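Local structure of sugar ABC transporter substrate-binding protein (Treponema pallidum subsp. pallidum, 5U2P) at residues A[119-124]-A[130-135]; A[37-42]-A[95-100]; A[201-206]-A[371-376]; A[193-198]-A[299-304]. The protein probably binds a ligand, perhaps a sugar, in the periplasm and delivers it to an ABC transporter, although its true ligand is unknown. All coordinates share one frame; numbering follows the deposited sequence.

Contact 1: A[119-124]-A[130-135]; sequences IPPTDP and ALPLNC
The terminal methyl CD1 of Ile119 lies against CB of Cys135 at 3.8 Å. The same methyl is 3.7 Å from the carbonyl O of Cys135. It also touches the sulfur, with CD1 of Ile119 3.8 Å from SG of Cys135. The torsions explain this approach. CG1 of Ile119 sits beside the backbone N, opposite the carbonyl carbon (chi1 -46°), and the chain runs on extended to CD1.

A second apolar contact lies between two prolines. CG of Pro121 touches CG of Pro132 at 3.8 Å, the two rings crossing at about a right angle.

Water fills the polar part of the contact. One water lies within hydrogen-bonding distance of two carbonyls, 2.8 Å from O of Ile119 and 2.8 Å from O of Cys135. A second lies in the same way between O of Ile119 and O of Asn134, the latter at 3.0 Å. Both ends are acceptors, so a water can supply the protons that a direct contact lacks.

Outside the pair, the Asn134 side chain is tied to His341, Lys342 and Leu344. Strand 131-132 is an outermost strand of the five-stranded sheet and pairs with strand 307-311 through Leu131 and Leu309. Pro121 thus packs on the edge strand, while Ile119 packs beside the connection that leaves it for strand 138-145 of the other sheet. This is consistent with a crossing between lobes, as in two-lobed solute-binding proteins. The strand order 2-1-3-5-4 is consistent with the type II periplasmic binding fold.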
loop_
_atom_site.group_PDB
_atom_site.type_symbol
_atom_site.label_atom_id
_atom_site.label_comp_id
_atom_site.label_asym_id
_atom_site.label_seq_id
_atom_site.Cartn_x
_atom_site.Cartn_y
_atom_site.Cartn_z
ATOM N N ILE A 119 -4.117 5.821 -9.087
ATOM C CA ILE A 119 -3.229 4.661 -9.188
ATOM C C ILE A 119 -4.041 3.486 -9.745
ATOM O O ILE A 119 -4.605 2.697 -8.975
ATOM C CB ILE A 119 -2.619 4.256 -7.821
ATOM C CG1 ILE A 119 -2.099 5.468 -7.048
ATOM C CG2 ILE A 119 -1.514 3.218 -8.042
ATOM C CD1 ILE A 119 -1.754 5.155 -5.592
ATOM N N PRO A 120 -4.165 3.402 -11.077
ATOM C CA PRO A 120 -5.057 2.363 -11.608
ATOM C C PRO A 120 -4.643 0.969 -11.133
ATOM O O PRO A 120 -3.466 0.614 -11.235
ATOM C CB PRO A 120 -4.909 2.504 -13.130
ATOM C CG PRO A 120 -4.377 3.866 -13.355
ATOM C CD PRO A 120 -3.575 4.234 -12.140
ATOM N N PRO A 121 -5.587 0.199 -10.578
ATOM C CA PRO A 121 -5.296 -1.202 -10.275
ATOM C C PRO A 121 -4.943 -1.972 -11.527
ATOM O O PRO A 121 -5.555 -1.744 -12.580
ATOM C CB PRO A 121 -6.605 -1.724 -9.685
ATOM C CG PRO A 121 -7.401 -0.504 -9.359
ATOM C CD PRO A 121 -6.987 0.535 -10.294
ATOM N N THR A 122 -3.982 -2.889 -11.426
ATOM C CA THR A 122 -3.612 -3.699 -12.573
ATOM C C THR A 122 -3.372 -5.156 -12.203
ATOM O O THR A 122 -2.876 -5.462 -11.106
ATOM C CB THR A 122 -2.338 -3.170 -13.249
ATOM O OG1 THR A 122 -1.278 -3.119 -12.287
ATOM C CG2 THR A 122 -2.571 -1.772 -13.828
ATOM N N ASP A 123 -3.744 -6.038 -13.127
ATOM C CA ASP A 123 -3.358 -7.448 -13.070
ATOM C C ASP A 123 -1.945 -7.550 -13.619
ATOM O O ASP A 123 -1.334 -6.529 -13.921
ATOM C CB ASP A 123 -4.372 -8.320 -13.831
ATOM C CG ASP A 123 -4.148 -8.355 -15.344
ATOM O OD1 ASP A 123 -3.533 -7.436 -15.937
ATOM O OD2 ASP A 123 -4.623 -9.333 -15.959
ATOM N N PRO A 124 -1.405 -8.772 -13.723
ATOM C CA PRO A 124 0.011 -8.829 -14.119
ATOM C C PRO A 124 0.244 -8.442 -15.584
ATOM O O PRO A 124 1.399 -8.305 -16.000
ATOM C CB PRO A 124 0.387 -10.293 -13.856
ATOM C CG PRO A 124 -0.595 -10.769 -12.812
ATOM C CD PRO A 124 -1.878 -10.046 -13.151
ATOM N N ALA A 130 -11.592 -3.700 -11.918
ATOM C CA ALA A 130 -12.577 -3.210 -10.970
ATOM C C ALA A 130 -12.449 -1.702 -10.805
ATOM O O ALA A 130 -11.367 -1.130 -10.993
ATOM C CB ALA A 130 -12.405 -3.895 -9.625
ATOM N N LEU A 131 -13.558 -1.082 -10.440
ATOM C CA LEU A 131 -13.544 0.291 -9.952
ATOM C C LEU A 131 -13.132 0.302 -8.475
ATOM O O LEU A 131 -13.848 -0.231 -7.631
ATOM C CB LEU A 131 -14.904 0.927 -10.127
ATOM C CG LEU A 131 -15.030 2.399 -9.667
ATOM C CD1 LEU A 131 -16.001 3.127 -10.574
ATOM C CD2 LEU A 131 -15.479 2.476 -8.227
ATOM N N PRO A 132 -11.980 0.907 -8.158
ATOM C CA PRO A 132 -11.477 0.898 -6.785
ATOM C C PRO A 132 -12.139 1.934 -5.910
ATOM O O PRO A 132 -12.523 2.982 -6.418
ATOM C CB PRO A 132 -10.002 1.228 -6.958
ATOM C CG PRO A 132 -9.970 2.064 -8.154
ATOM C CD PRO A 132 -11.044 1.595 -9.063
ATOM N N LEU A 133 -12.268 1.627 -4.621
ATOM C CA LEU A 133 -12.843 2.559 -3.652
ATOM C C LEU A 133 -11.812 3.484 -3.002
ATOM O O LEU A 133 -12.183 4.471 -2.352
ATOM C CB LEU A 133 -13.572 1.771 -2.571
ATOM C CG LEU A 133 -14.638 0.815 -3.096
ATOM C CD1 LEU A 133 -15.342 0.130 -1.933
ATOM C CD2 LEU A 133 -15.635 1.522 -4.010
ATOM N N ASN A 134 -10.530 3.160 -3.177
ATOM C CA ASN A 134 -9.393 3.956 -2.697
ATOM C C ASN A 134 -8.219 3.753 -3.652
ATOM O O ASN A 134 -8.149 2.700 -4.293
ATOM C CB ASN A 134 -8.956 3.532 -1.282
ATOM C CG ASN A 134 -10.060 3.690 -0.241
ATOM O OD1 ASN A 134 -10.798 2.756 0.059
ATOM N ND2 ASN A 134 -10.143 4.884 0.346
ATOM N N CYS A 135 -7.266 4.688 -3.722
ATOM C CA CYS A 135 -6.101 4.464 -4.567
ATOM C C CYS A 135 -5.085 3.548 -3.886
ATOM O O CYS A 135 -4.352 2.804 -4.551
ATOM C CB CYS A 135 -5.432 5.786 -4.975
ATOM S SG CYS A 135 -4.638 6.760 -3.614
HETATM O O HOH W 1 -4.535 1.106 -6.716
HETATM O O HOH W 2 -7.051 2.257 -7.014
#

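Contact 2: A[37-42]-A[95-100]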
loop_
_atom_site.group_PDB
_atom_site.type_symbol
_atom_site.label_atom_id
_atom_site.label_comp_id
_atom_site.label_asym_id
_atom_site.label_seq_id
_atom_site.Cartn_x
_atom_site.Cartn_y
_atom_site.Cartn_z
ATOM N N LEU A 37 -23.133 -7.922 -5.000
ATOM C CA LEU A 37 -22.643 -8.726 -3.882
ATOM C C LEU A 37 -21.531 -7.954 -3.189
ATOM O O LEU A 37 -20.597 -7.491 -3.842
ATOM C CB LEU A 37 -22.097 -10.074 -4.361
ATOM C CG LEU A 37 -21.906 -11.164 -3.315
ATOM C CD1 LEU A 37 -23.240 -11.800 -2.962
ATOM C CD2 LEU A 37 -20.908 -12.204 -3.817
ATOM N N ILE A 38 -21.612 -7.830 -1.876
ATOM C CA ILE A 38 -20.620 -7.062 -1.122
ATOM C C ILE A 38 -20.371 -7.663 0.262
ATOM O O ILE A 38 -21.198 -8.410 0.783
ATOM C CB ILE A 38 -21.077 -5.602 -0.961
ATOM C CG1 ILE A 38 -19.932 -4.732 -0.429
ATOM C CG2 ILE A 38 -22.315 -5.527 -0.062
ATOM C CD1 ILE A 38 -20.291 -3.284 -0.260
ATOM N N ARG A 39 -19.217 -7.353 0.845
ATOM C CA ARG A 39 -18.907 -7.765 2.209
ATOM C C ARG A 39 -19.760 -6.977 3.188
ATOM O O ARG A 39 -19.940 -5.770 3.041
ATOM C CB ARG A 39 -17.421 -7.555 2.532
ATOM C CG ARG A 39 -16.467 -8.561 1.887
ATOM C CD ARG A 39 -15.023 -8.267 2.277
ATOM N NE ARG A 39 -14.049 -8.874 1.365
ATOM C CZ ARG A 39 -13.313 -9.954 1.628
ATOM N NH1 ARG A 39 -13.414 -10.592 2.789
ATOM N NH2 ARG A 39 -12.460 -10.398 0.715
ATOM N N GLU A 40 -20.280 -7.678 4.184
ATOM C CA GLU A 40 -21.115 -7.080 5.215
ATOM C C GLU A 40 -20.496 -5.797 5.776
ATOM O O GLU A 40 -21.113 -4.735 5.733
ATOM C CB GLU A 40 -21.342 -8.102 6.333
ATOM C CG GLU A 40 -22.225 -7.633 7.474
ATOM C CD GLU A 40 -22.392 -8.700 8.542
ATOM O OE1 GLU A 40 -21.498 -9.566 8.662
ATOM O OE2 GLU A 40 -23.415 -8.675 9.255
ATOM N N LYS A 41 -19.258 -5.889 6.257
ATOM C CA LYS A 41 -18.619 -4.750 6.925
ATOM C C LYS A 41 -18.174 -3.671 5.949
ATOM O O LYS A 41 -17.746 -2.603 6.363
ATOM C CB LYS A 41 -17.411 -5.209 7.747
ATOM C CG LYS A 41 -17.752 -6.109 8.929
ATOM C CD LYS A 41 -16.516 -6.407 9.772
ATOM C CE LYS A 41 -16.865 -7.171 11.039
ATOM N NZ LYS A 41 -17.322 -8.553 10.736
ATOM N N HIS A 42 -18.275 -3.947 4.656
ATOM C CA HIS A 42 -17.884 -2.969 3.649
ATOM C C HIS A 42 -19.102 -2.278 3.039
ATOM O O HIS A 42 -18.956 -1.369 2.220
ATOM C CB HIS A 42 -17.044 -3.638 2.555
ATOM C CG HIS A 42 -15.676 -4.039 3.013
ATOM N ND1 HIS A 42 -14.825 -4.802 2.244
ATOM C CD2 HIS A 42 -15.014 -3.787 4.168
ATOM C CE1 HIS A 42 -13.694 -4.997 2.901
ATOM N NE2 HIS A 42 -13.783 -4.392 4.072
ATOM N N SER A 95 -5.017 -8.714 -6.250
ATOM C CA SER A 95 -4.875 -10.117 -6.644
ATOM C C SER A 95 -6.183 -10.880 -6.902
ATOM O O SER A 95 -6.150 -12.006 -7.382
ATOM C CB SER A 95 -4.048 -10.854 -5.592
ATOM O OG SER A 95 -2.694 -10.415 -5.638
ATOM N N LEU A 96 -7.319 -10.262 -6.616
ATOM C CA LEU A 96 -8.645 -10.815 -6.927
ATOM C C LEU A 96 -8.902 -12.203 -6.340
ATOM O O LEU A 96 -9.555 -13.033 -6.974
ATOM C CB LEU A 96 -8.869 -10.869 -8.440
ATOM C CG LEU A 96 -8.618 -9.575 -9.202
ATOM C CD1 LEU A 96 -8.773 -9.819 -10.668
ATOM C CD2 LEU A 96 -9.569 -8.476 -8.760
ATOM N N HIS A 97 -8.419 -12.442 -5.124
ATOM C CA HIS A 97 -8.592 -13.746 -4.483
ATOM C C HIS A 97 -8.107 -14.892 -5.388
ATOM O O HIS A 97 -8.680 -15.979 -5.359
ATOM C CB HIS A 97 -10.070 -13.997 -4.132
ATOM C CG HIS A 97 -10.793 -12.823 -3.531
ATOM N ND1 HIS A 97 -11.578 -11.964 -4.280
ATOM C CD2 HIS A 97 -10.908 -12.406 -2.247
ATOM C CE1 HIS A 97 -12.120 -11.059 -3.486
ATOM N NE2 HIS A 97 -11.731 -11.304 -2.246
ATOM N N ALA A 98 -7.087 -14.636 -6.206
ATOM C CA ALA A 98 -6.517 -15.641 -7.118
ATOM C C ALA A 98 -7.492 -16.130 -8.200
ATOM O O ALA A 98 -7.219 -17.128 -8.890
ATOM C CB ALA A 98 -5.987 -16.832 -6.321
ATOM N N LEU A 99 -8.612 -15.430 -8.359
ATOM C CA LEU A 99 -9.571 -15.710 -9.425
ATOM C C LEU A 99 -9.009 -15.321 -10.792
ATOM O O LEU A 99 -8.264 -14.353 -10.904
ATOM C CB LEU A 99 -10.881 -14.953 -9.175
ATOM C CG LEU A 99 -11.664 -15.318 -7.908
ATOM C CD1 LEU A 99 -12.759 -14.279 -7.611
ATOM C CD2 LEU A 99 -12.264 -16.705 -8.038
ATOM N N ASP A 100 -9.373 -16.068 -11.832
ATOM C CA ASP A 100 -8.978 -15.716 -13.199
ATOM C C ASP A 100 -9.904 -14.644 -13.757
ATOM O O ASP A 100 -11.056 -14.931 -14.139
ATOM C CB ASP A 100 -9.004 -16.954 -14.119
ATOM C CG ASP A 100 -8.422 -16.670 -15.495
ATOM O OD1 ASP A 100 -8.233 -15.488 -15.846
ATOM O OD2 ASP A 100 -8.150 -17.632 -16.235
#
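Arg39 and His97 meet by their side-chain ends at the protein surface, in one lobe of this solute-binding fold, where strand 33-39 ends and the loop after strand 88-92 begins. Arg39 ends strand 33-39. His97 lies in the loop that follows the neighbouring strand 88-92. The backbones are far apart, with CA of Arg39 13.7 Å from CA of His97, and the long arginine side chain covers much of that gap.

From CB, which points toward the loop, CG turns to lie beside the backbone N and opposite the carbonyl carbon (chi1 -74°). The chain then runs extended through CD to NE. The side chain packs on Tyr72 and Pro73 of helix 72-81 and on Asp69. At the tip, the guanidinium comes to the histidine from the opposite direction. Its plane and the imidazole plane are 30° apart. NH2 approaches the edge of the ring, near the ring plane, and not its face. Ser92 of strand 88-92 touches the His97 side chain too, and its OG makes a weak hydrogen bond with NH2.

The start of the arginine is held as well. Glu90 accepts from its backbone N through OE1 and is bonded to His42 through OE2, while N of His42 donates to O of Arg39 at 3.0 Å. The arginine ends with NH2 of Arg39 3.2 Å from NE2 of His97, while CD2 of His97 is 3.9 Å from that nitrogen.

Contact 3: A[201-206]-A[371-376]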
loop_
_atom_site.group_PDB
_atom_site.type_symbol
_atom_site.label_atom_id
_atom_site.label_comp_id
_atom_site.label_asym_id
_atom_site.label_seq_id
_atom_site.Cartn_x
_atom_site.Cartn_y
_atom_site.Cartn_z
ATOM N N LEU A 201 13.679 -3.307 -7.872
ATOM C CA LEU A 201 13.140 -4.306 -8.807
ATOM C C LEU A 201 12.050 -3.774 -9.741
ATOM O O LEU A 201 11.847 -4.313 -10.827
ATOM C CB LEU A 201 12.580 -5.510 -8.045
ATOM C CG LEU A 201 13.603 -6.379 -7.304
ATOM C CD1 LEU A 201 12.885 -7.458 -6.512
ATOM C CD2 LEU A 201 14.633 -6.996 -8.251
ATOM N N GLY A 202 11.346 -2.733 -9.326
ATOM C CA GLY A 202 10.229 -2.228 -10.109
ATOM C C GLY A 202 8.970 -3.081 -10.029
ATOM O O GLY A 202 8.943 -4.120 -9.370
ATOM N N GLU A 203 7.924 -2.649 -10.726
ATOM C CA GLU A 203 6.616 -3.284 -10.599
ATOM C C GLU A 203 6.599 -4.748 -11.019
ATOM O O GLU A 203 6.041 -5.584 -10.302
ATOM C CB GLU A 203 5.559 -2.525 -11.404
ATOM C CG GLU A 203 4.156 -3.142 -11.227
ATOM C CD GLU A 203 3.044 -2.113 -11.213
ATOM O OE1 GLU A 203 2.658 -1.659 -12.303
ATOM O OE2 GLU A 203 2.548 -1.768 -10.116
ATOM N N GLN A 204 7.160 -5.056 -12.186
ATOM C CA GLN A 204 7.239 -6.450 -12.639
ATOM C C GLN A 204 8.176 -7.288 -11.777
ATOM O O GLN A 204 7.830 -8.392 -11.348
ATOM C CB GLN A 204 7.703 -6.532 -14.098
ATOM C CG GLN A 204 6.608 -6.263 -15.098
ATOM C CD GLN A 204 6.045 -4.870 -14.941
ATOM O OE1 GLN A 204 6.763 -3.883 -15.117
ATOM N NE2 GLN A 204 4.759 -4.775 -14.592
ATOM N N GLY A 205 9.376 -6.767 -11.547
ATOM C CA GLY A 205 10.377 -7.461 -10.752
ATOM C C GLY A 205 9.898 -7.796 -9.353
ATOM O O GLY A 205 10.152 -8.888 -8.838
ATOM N N ALA A 206 9.205 -6.854 -8.726
ATOM C CA ALA A 206 8.675 -7.071 -7.387
ATOM C C ALA A 206 7.600 -8.166 -7.415
ATOM O O ALA A 206 7.595 -9.073 -6.577
ATOM C CB ALA A 206 8.119 -5.788 -6.830
ATOM N N LYS A 371 2.581 7.327 -9.467
ATOM C CA LYS A 371 3.934 6.845 -9.217
ATOM C C LYS A 371 4.001 6.101 -7.888
ATOM O O LYS A 371 4.704 6.520 -6.970
ATOM C CB LYS A 371 4.928 8.012 -9.223
ATOM C CG LYS A 371 5.148 8.656 -10.596
ATOM C CD LYS A 371 5.996 9.923 -10.454
ATOM C CE LYS A 371 6.472 10.451 -11.792
ATOM N NZ LYS A 371 5.336 10.765 -12.680
ATOM N N VAL A 372 3.273 4.992 -7.808
ATOM C CA VAL A 372 3.209 4.162 -6.598
ATOM C C VAL A 372 3.083 2.698 -7.020
ATOM O O VAL A 372 2.268 2.384 -7.889
ATOM C CB VAL A 372 1.992 4.519 -5.690
ATOM C CG1 VAL A 372 2.050 3.738 -4.378
ATOM C CG2 VAL A 372 1.884 6.032 -5.452
ATOM N N ILE A 373 3.866 1.814 -6.409
ATOM C CA ILE A 373 3.767 0.384 -6.624
ATOM C C ILE A 373 3.665 -0.331 -5.304
ATOM O O ILE A 373 4.022 0.222 -4.264
ATOM C CB ILE A 373 4.959 -0.156 -7.435
ATOM C CG1 ILE A 373 6.295 0.126 -6.727
ATOM C CG2 ILE A 373 4.924 0.482 -8.795
ATOM C CD1 ILE A 373 7.520 -0.509 -7.471
ATOM N N GLN A 374 3.124 -1.540 -5.325
ATOM C CA GLN A 374 2.918 -2.266 -4.081
ATOM C C GLN A 374 4.208 -2.879 -3.526
ATOM O O GLN A 374 4.891 -3.685 -4.196
ATOM C CB GLN A 374 1.870 -3.362 -4.259
ATOM C CG GLN A 374 1.638 -4.130 -2.959
ATOM C CD GLN A 374 0.258 -4.709 -2.823
ATOM O OE1 GLN A 374 -0.742 -3.982 -2.840
ATOM N NE2 GLN A 374 0.191 -6.028 -2.666
ATOM N N ALA A 375 4.522 -2.508 -2.287
ATOM C CA ALA A 375 5.645 -3.077 -1.564
ATOM C C ALA A 375 5.455 -4.564 -1.319
ATOM O O ALA A 375 4.351 -5.024 -1.031
ATOM C CB ALA A 375 5.851 -2.353 -0.222
ATOM N N ILE A 376 6.548 -5.324 -1.406
ATOM C CA ILE A 376 6.447 -6.772 -1.317
ATOM C C ILE A 376 5.918 -7.294 0.026
ATOM O O ILE A 376 5.382 -8.407 0.063
ATOM C CB ILE A 376 7.805 -7.445 -1.612
ATOM C CG1 ILE A 376 8.881 -6.943 -0.642
ATOM C CG2 ILE A 376 8.199 -7.213 -3.060
ATOM C CD1 ILE A 376 10.220 -7.736 -0.694
HETATM O O HOH W 3 2.219 -2.809 -7.782
HETATM O O HOH W 4 0.931 0.755 -9.579
#
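Ile373 packs against the helix at Gly202 and Glu203. Its CD1 lies 3.9 Å from the backbone C of Gly202. Its other branch, CG2, touches OE2 of Glu203 at 3.5 Å; the two side chains lie alongside, pointing opposite ways. The split follows from chi1 of 59°: CG1 stands between the backbone N and the carbonyl carbon, and CG2 beside the N. Further along, CG2 of Ile376 meets CB of Ala206 at 4.0 Å.

The next shell is water. OE2 of Glu203 accepts from two waters. One is 2.6 Å from OE2 and takes a bond from the backbone N of Gln374. The other donates to OE2 and also to O of Val372, 2.7 Å away. A single carboxylate oxygen thus reaches both a donor and an acceptor of the strand backbone. Arg207 adds a weak, long ion pair to the same oxygen.

The helix is kinked here, where N of Glu203 and N of Gln204 lack bonds to the preceding turn. Gly202 has phi 76°, a value that favours glycine. Regular bonding resumes at N of Ala206, 2.8 Å from O of Gly202. On the other side, Ile373 is fixed in the sheet by backbone bonds to Leu300 and Gly302. This is the kinked part of helix 191-214 against strand 372-374, which pairs in parallel with strand 300-303 in the second, mixed sheet.

Contact 4: A[193-198]-A[299-304]; sequences LADAIT and VLTGSL
Helix 191-214 passes strand 300-303 closest, within these segments, at Asp195 and Thr301, whose CA atoms are 5.9 Å apart. OG1 of Thr301 donates a short hydrogen bond to OD1 of Asp195, at 2.6 Å. The hydroxyl meets the oxygen on its anti side, 18° out of the carboxylate plane. With CG of Asp195 turned away from its own backbone N (chi1 178°), the carboxylate reaches across to the strand. A water also bridges the pair: it donates to OD1 of Asp195 and takes a bond from the backbone N of Thr301, 2.9 Å away.

The methyls meet one turn on, with CG2 of Thr198 3.8 Å from CG2 of Thr301. OG1 of Thr198 faces its own helix and bonds to O of Ala194 at 2.7 Å. That carbonyl also accepts from N of Thr198, and the two donors come from opposite faces of its plane. The same hydroxyl accepts from the backbone N of Ile376.

Asn140 ND2 bonds to OG1 of Thr301, so that hydroxyl both donates and accepts. The buried carboxylate oxygen has two donors, the hydroxyl and the water, which probably help to stabilise a negative charge on Asp195.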
loop_
_atom_site.group_PDB
_atom_site.type_symbol
_atom_site.label_atom_id
_atom_site.label_comp_id
_atom_site.label_asym_id
_atom_site.label_seq_id
_atom_site.Cartn_x
_atom_site.Cartn_y
_atom_site.Cartn_z
ATOM N N LEU A 193 13.189 -2.466 4.411
ATOM C CA LEU A 193 13.849 -3.264 3.386
ATOM C C LEU A 193 12.867 -3.599 2.257
ATOM O O LEU A 193 13.249 -3.635 1.079
ATOM C CB LEU A 193 14.440 -4.539 3.990
ATOM C CG LEU A 193 15.378 -5.332 3.086
ATOM C CD1 LEU A 193 16.528 -4.451 2.584
ATOM C CD2 LEU A 193 15.912 -6.547 3.840
ATOM N N ALA A 194 11.605 -3.835 2.604
ATOM C CA ALA A 194 10.571 -4.097 1.595
ATOM C C ALA A 194 10.470 -2.949 0.592
ATOM O O ALA A 194 10.397 -3.165 -0.620
ATOM C CB ALA A 194 9.232 -4.337 2.258
ATOM N N ASP A 195 10.431 -1.725 1.111
ATOM C CA ASP A 195 10.376 -0.543 0.267
ATOM C C ASP A 195 11.553 -0.525 -0.712
ATOM O O ASP A 195 11.380 -0.396 -1.933
ATOM C CB ASP A 195 10.366 0.714 1.144
ATOM C CG ASP A 195 10.370 1.993 0.343
ATOM O OD1 ASP A 195 9.273 2.408 -0.105
ATOM O OD2 ASP A 195 11.462 2.588 0.172
ATOM N N ALA A 196 12.757 -0.707 -0.183
ATOM C CA ALA A 196 13.946 -0.588 -1.003
ATOM C C ALA A 196 14.061 -1.699 -2.038
ATOM O O ALA A 196 14.403 -1.428 -3.189
ATOM C CB ALA A 196 15.167 -0.560 -0.110
ATOM N N ILE A 197 13.770 -2.939 -1.643
ATOM C CA ILE A 197 13.804 -4.063 -2.576
ATOM C C ILE A 197 12.796 -3.811 -3.698
ATOM O O ILE A 197 13.066 -4.078 -4.878
ATOM C CB ILE A 197 13.486 -5.408 -1.871
ATOM C CG1 ILE A 197 14.637 -5.808 -0.940
ATOM C CG2 ILE A 197 13.218 -6.530 -2.899
ATOM C CD1 ILE A 197 14.329 -6.981 -0.028
ATOM N N THR A 198 11.633 -3.301 -3.319
ATOM C CA THR A 198 10.550 -3.131 -4.275
ATOM C C THR A 198 10.965 -2.088 -5.313
ATOM O O THR A 198 10.737 -2.264 -6.528
ATOM C CB THR A 198 9.226 -2.729 -3.557
ATOM O OG1 THR A 198 8.800 -3.814 -2.720
ATOM C CG2 THR A 198 8.114 -2.433 -4.575
ATOM N N VAL A 299 9.529 6.384 -7.661
ATOM C CA VAL A 299 8.230 5.829 -7.287
ATOM C C VAL A 299 8.127 5.673 -5.772
ATOM O O VAL A 299 9.133 5.498 -5.097
ATOM C CB VAL A 299 7.988 4.464 -7.979
ATOM C CG1 VAL A 299 8.736 3.328 -7.260
ATOM C CG2 VAL A 299 6.529 4.167 -8.081
ATOM N N LEU A 300 6.915 5.765 -5.244
ATOM C CA LEU A 300 6.652 5.432 -3.848
ATOM C C LEU A 300 6.240 3.970 -3.790
ATOM O O LEU A 300 5.757 3.425 -4.785
ATOM C CB LEU A 300 5.545 6.312 -3.260
ATOM C CG LEU A 300 5.833 7.810 -3.169
ATOM C CD1 LEU A 300 4.605 8.562 -2.763
ATOM C CD2 LEU A 300 6.953 8.074 -2.186
ATOM N N THR A 301 6.410 3.335 -2.634
ATOM C CA THR A 301 5.767 2.048 -2.385
ATOM C C THR A 301 4.707 2.160 -1.292
ATOM O O THR A 301 4.670 3.133 -0.527
ATOM C CB THR A 301 6.778 0.936 -1.980
ATOM O OG1 THR A 301 7.148 1.082 -0.601
ATOM C CG2 THR A 301 8.017 0.964 -2.883
ATOM N N GLY A 302 3.826 1.164 -1.247
ATOM C CA GLY A 302 2.791 1.099 -0.228
ATOM C C GLY A 302 1.966 -0.154 -0.363
ATOM O O GLY A 302 2.377 -1.121 -1.013
ATOM N N SER A 303 0.802 -0.138 0.266
ATOM C CA SER A 303 -0.183 -1.169 0.069
ATOM C C SER A 303 -1.271 -0.693 -0.871
ATOM O O SER A 303 -1.923 0.322 -0.605
ATOM C CB SER A 303 -0.844 -1.590 1.363
ATOM O OG SER A 303 -1.862 -2.527 1.041
ATOM N N LEU A 304 -1.449 -1.439 -1.953
ATOM C CA LEU A 304 -2.527 -1.209 -2.919
ATOM C C LEU A 304 -3.611 -2.275 -2.766
ATOM O O LEU A 304 -4.411 -2.508 -3.682
ATOM C CB LEU A 304 -1.960 -1.174 -4.346
ATOM C CG LEU A 304 -0.774 -0.220 -4.578
ATOM C CD1 LEU A 304 -0.284 -0.245 -6.034
ATOM C CD2 LEU A 304 -1.131 1.210 -4.163
HETATM O O HOH W 5 8.044 4.830 -0.714
#

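In the fold
Contacts 3 and 4 form one unit. Their centres are 6 Å apart, and both use helix 191-214. N of Ala375 lies 2.9 Å from O of Gly302, probably a hydrogen bond joining strands 372-374 and 300-303. Contacts 1 and 2 both reach the five-stranded sheet, with centres 13 Å apart and nearest atoms about 5 Å apart. Contact 1 meets the other sheet's contacts: CD1 of Ile119 is 3.7 Å from CG2 of Val372, and O of Cys135 is 3.6 Å from CD2 of Leu304. Contact 2 is more remote. A bound 1,2-ethanediol, probably from crystallisation, lies about 5 Å from the Thr301 side chain. It may mark a pocket near contact 4 but does not identify the natural ligand.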